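Side-chain contact in EmGH1 (Erythrobacter marinus, PDB 5Z87), which probably hydrolyses beta-glucosidic bonds as a beta-glucosidase of glycosyl hydrolase family 3: residues 299-303 against 304-308. Numbering follows the deposited sequence.
Sequences VLRDD and WGFEG
Trp-304 N bonds to Val-299 O at 2.9 Å, closing a wide pi-type turn at the end of helix 293-303, and Phe-306 N reaches back to Leu-300 O at 3.0 Å. Between them Gly-305 turns the chain out of the helix with positive phi (78°), a conformation easy for a residue without a side chain. Val-299 puts CG1 over one face of the Trp-304 indole, 3.8 Å from the centroid of its six-membered ring, a CH-pi contact suited to a compact branched residue. Leu-300 runs alongside Phe-306, Leu-300 CG 3.7 Å from Phe-306 CD2, while Leu-300 CD1 also meets Trp-304 CE3; both aromatics also touch side chains of helix 263-270. Arg-301, bent at chi2 (-55°), presents one guanidinium face to Phe-306 CD2, which sits off-centre toward the rim, the planes 29° apart. End-on, NH1 and NH2 both hold Gly-308 O at 3.0 Å, and NH2 also donates to Phe-306 O at 2.8 Å from above its carbonyl plane. With a leucine replacing Arg-301, these carbonyls would probably lose their guanidinium donors and Asp-343 this salt bridge. A water donating to both Arg-301 O and Phe-306 O adds a further link. Apolar packing and a charged donor are thus consistent with a well-held loop leading into strand 309-311 of the TIM-barrel domain.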
ATOM      1  N   VAL A 299       1.352 -18.491  17.895  1.00 25.47           N
ATOM      2  CA  VAL A 299       2.728 -18.076  17.641  1.00 22.54           C
ATOM      3  C   VAL A 299       3.436 -17.721  18.944  1.00 19.21           C
ATOM      4  O   VAL A 299       4.535 -18.210  19.225  1.00 21.68           O
ATOM      5  CB  VAL A 299       2.755 -16.897  16.654  1.00 24.19           C
ATOM      6  CG1 VAL A 299       4.104 -16.213  16.697  1.00 17.34           C
ATOM      7  CG2 VAL A 299       2.431 -17.375  15.237  1.00 16.90           C
ATOM      8  N   LEU A 300       2.818 -16.859  19.748  1.00 20.37           N
ATOM      9  CA  LEU A 300       3.528 -16.268  20.875  1.00 24.32           C
ATOM     10  C   LEU A 300       3.706 -17.281  22.003  1.00 21.83           C
ATOM     11  O   LEU A 300       4.813 -17.451  22.517  1.00 19.44           O
ATOM     12  CB  LEU A 300       2.789 -15.025  21.352  1.00 21.33           C
ATOM     13  CG  LEU A 300       3.386 -14.206  22.499  1.00 21.86           C
ATOM     14  CD1 LEU A 300       4.785 -13.712  22.184  1.00 19.99           C
ATOM     15  CD2 LEU A 300       2.457 -13.056  22.787  1.00 14.13           C
ATOM     16  N   ARG A 301       2.632 -17.992  22.364  1.00 20.73           N
ATOM     17  CA  ARG A 301       2.693 -18.998  23.424  1.00 26.72           C
ATOM     18  C   ARG A 301       3.232 -20.332  22.916  1.00 23.11           C
ATOM     19  O   ARG A 301       4.218 -20.852  23.445  1.00 24.70           O
ATOM     20  CB  ARG A 301       1.307 -19.193  24.051  1.00 18.49           C
ATOM     21  CG  ARG A 301       0.747 -17.938  24.684  1.00 16.54           C
ATOM     22  CD  ARG A 301       1.698 -17.354  25.716  1.00 21.20           C
ATOM     23  NE  ARG A 301       1.185 -16.096  26.265  1.00 24.27           N
ATOM     24  CZ  ARG A 301       1.709 -15.456  27.304  1.00 25.97           C
ATOM     25  NH1 ARG A 301       1.149 -14.324  27.709  1.00 24.95           N
ATOM     26  NH2 ARG A 301       2.789 -15.942  27.933  1.00 18.55           N
ATOM     27  N   ASP A 302       2.600 -20.900  21.885  1.00 23.93           N
ATOM     28  CA  ASP A 302       2.928 -22.264  21.475  1.00 24.71           C
ATOM     29  C   ASP A 302       4.228 -22.322  20.685  1.00 25.47           C
ATOM     30  O   ASP A 302       5.102 -23.139  20.983  1.00 26.82           O
ATOM     31  CB  ASP A 302       1.785 -22.875  20.650  1.00 27.41           C
ATOM     32  CG  ASP A 302       0.503 -23.063  21.454  1.00 32.04           C
ATOM     33  OD1 ASP A 302       0.531 -22.909  22.696  1.00 32.92           O
ATOM     34  OD2 ASP A 302      -0.542 -23.358  20.831  1.00 35.27           O
ATOM     35  N   ASP A 303       4.372 -21.486  19.652  1.00 26.27           N
ATOM     36  CA  ASP A 303       5.569 -21.575  18.816  1.00 21.40           C
ATOM     37  C   ASP A 303       6.795 -21.041  19.546  1.00 20.06           C
ATOM     38  O   ASP A 303       7.867 -21.649  19.498  1.00 23.30           O
ATOM     39  CB  ASP A 303       5.387 -20.798  17.509  1.00 28.30           C
ATOM     40  CG  ASP A 303       4.469 -21.489  16.512  1.00 29.92           C
ATOM     41  OD1 ASP A 303       4.008 -22.626  16.748  1.00 28.35           O
ATOM     42  OD2 ASP A 303       4.216 -20.865  15.462  1.00 30.72           O
ATOM     43  N   TRP A 304       6.669 -19.886  20.200  1.00 15.85           N
ATOM     44  CA  TRP A 304       7.832 -19.217  20.775  1.00 22.92           C
ATOM     45  C   TRP A 304       8.047 -19.510  22.251  1.00 20.70           C
ATOM     46  O   TRP A 304       9.133 -19.221  22.761  1.00 20.27           O
ATOM     47  CB  TRP A 304       7.728 -17.694  20.618  1.00 19.03           C
ATOM     48  CG  TRP A 304       7.723 -17.200  19.196  1.00 21.40           C
ATOM     49  CD1 TRP A 304       7.924 -17.931  18.054  1.00 22.86           C
ATOM     50  CD2 TRP A 304       7.498 -15.853  18.777  1.00 16.45           C
ATOM     51  NE1 TRP A 304       7.838 -17.115  16.947  1.00 23.56           N
ATOM     52  CE2 TRP A 304       7.581 -15.834  17.364  1.00 24.38           C
ATOM     53  CE3 TRP A 304       7.242 -14.660  19.457  1.00 20.11           C
ATOM     54  CZ2 TRP A 304       7.404 -14.664  16.619  1.00 18.54           C
ATOM     55  CZ3 TRP A 304       7.064 -13.495  18.718  1.00 18.94           C
ATOM     56  CH2 TRP A 304       7.147 -13.511  17.310  1.00 19.45           C
ATOM     57  N   GLY A 305       7.032 -20.012  22.957  1.00 18.66           N
ATOM     58  CA  GLY A 305       7.189 -20.355  24.354  1.00 20.04           C
ATOM     59  C   GLY A 305       7.168 -19.188  25.307  1.00 25.20           C
ATOM     60  O   GLY A 305       7.724 -19.300  26.408  1.00 24.38           O
ATOM     61  N   PHE A 306       6.538 -18.073  24.922  1.00 19.75           N
ATOM     62  CA  PHE A 306       6.475 -16.900  25.788  1.00 19.08           C
ATOM     63  C   PHE A 306       5.784 -17.223  27.113  1.00 24.27           C
ATOM     64  O   PHE A 306       4.706 -17.827  27.143  1.00 21.20           O
ATOM     65  CB  PHE A 306       5.729 -15.777  25.072  1.00 18.92           C
ATOM     66  CG  PHE A 306       5.658 -14.474  25.845  1.00 15.45           C
ATOM     67  CD1 PHE A 306       6.799 -13.891  26.374  1.00 19.16           C
ATOM     68  CD2 PHE A 306       4.444 -13.812  25.989  1.00 20.07           C
ATOM     69  CE1 PHE A 306       6.722 -12.670  27.055  1.00 18.70           C
ATOM     70  CE2 PHE A 306       4.353 -12.612  26.661  1.00 15.37           C
ATOM     71  CZ  PHE A 306       5.496 -12.028  27.182  1.00 21.62           C
ATOM     72  N   GLU A 307       6.390 -16.782  28.211  1.00 24.79           N
ATOM     73  CA  GLU A 307       5.821 -16.994  29.532  1.00 23.52           C
ATOM     74  C   GLU A 307       5.506 -15.697  30.257  1.00 23.54           C
ATOM     75  O   GLU A 307       5.024 -15.736  31.397  1.00 22.05           O
ATOM     76  CB  GLU A 307       6.759 -17.884  30.360  1.00 25.04           C
ATOM     77  CG  GLU A 307       6.597 -19.362  29.952  1.00 28.90           C
ATOM     78  CD  GLU A 307       7.713 -20.271  30.439  1.00 47.33           C
ATOM     79  OE1 GLU A 307       8.744 -19.767  30.936  1.00 48.75           O
ATOM     80  OE2 GLU A 307       7.546 -21.506  30.322  1.00 53.25           O
ATOM     81  N   GLY A 308       5.705 -14.552  29.617  1.00 22.27           N
ATOM     82  CA  GLY A 308       5.421 -13.273  30.230  1.00 15.55           C
ATOM     83  C   GLY A 308       3.972 -12.866  30.051  1.00 21.73           C
ATOM     84  O   GLY A 308       3.080 -13.694  29.850  1.00 20.42           O
TER
HETATM   85  O   HOH W   1       4.171 -20.296  26.440  1.00 25.25           O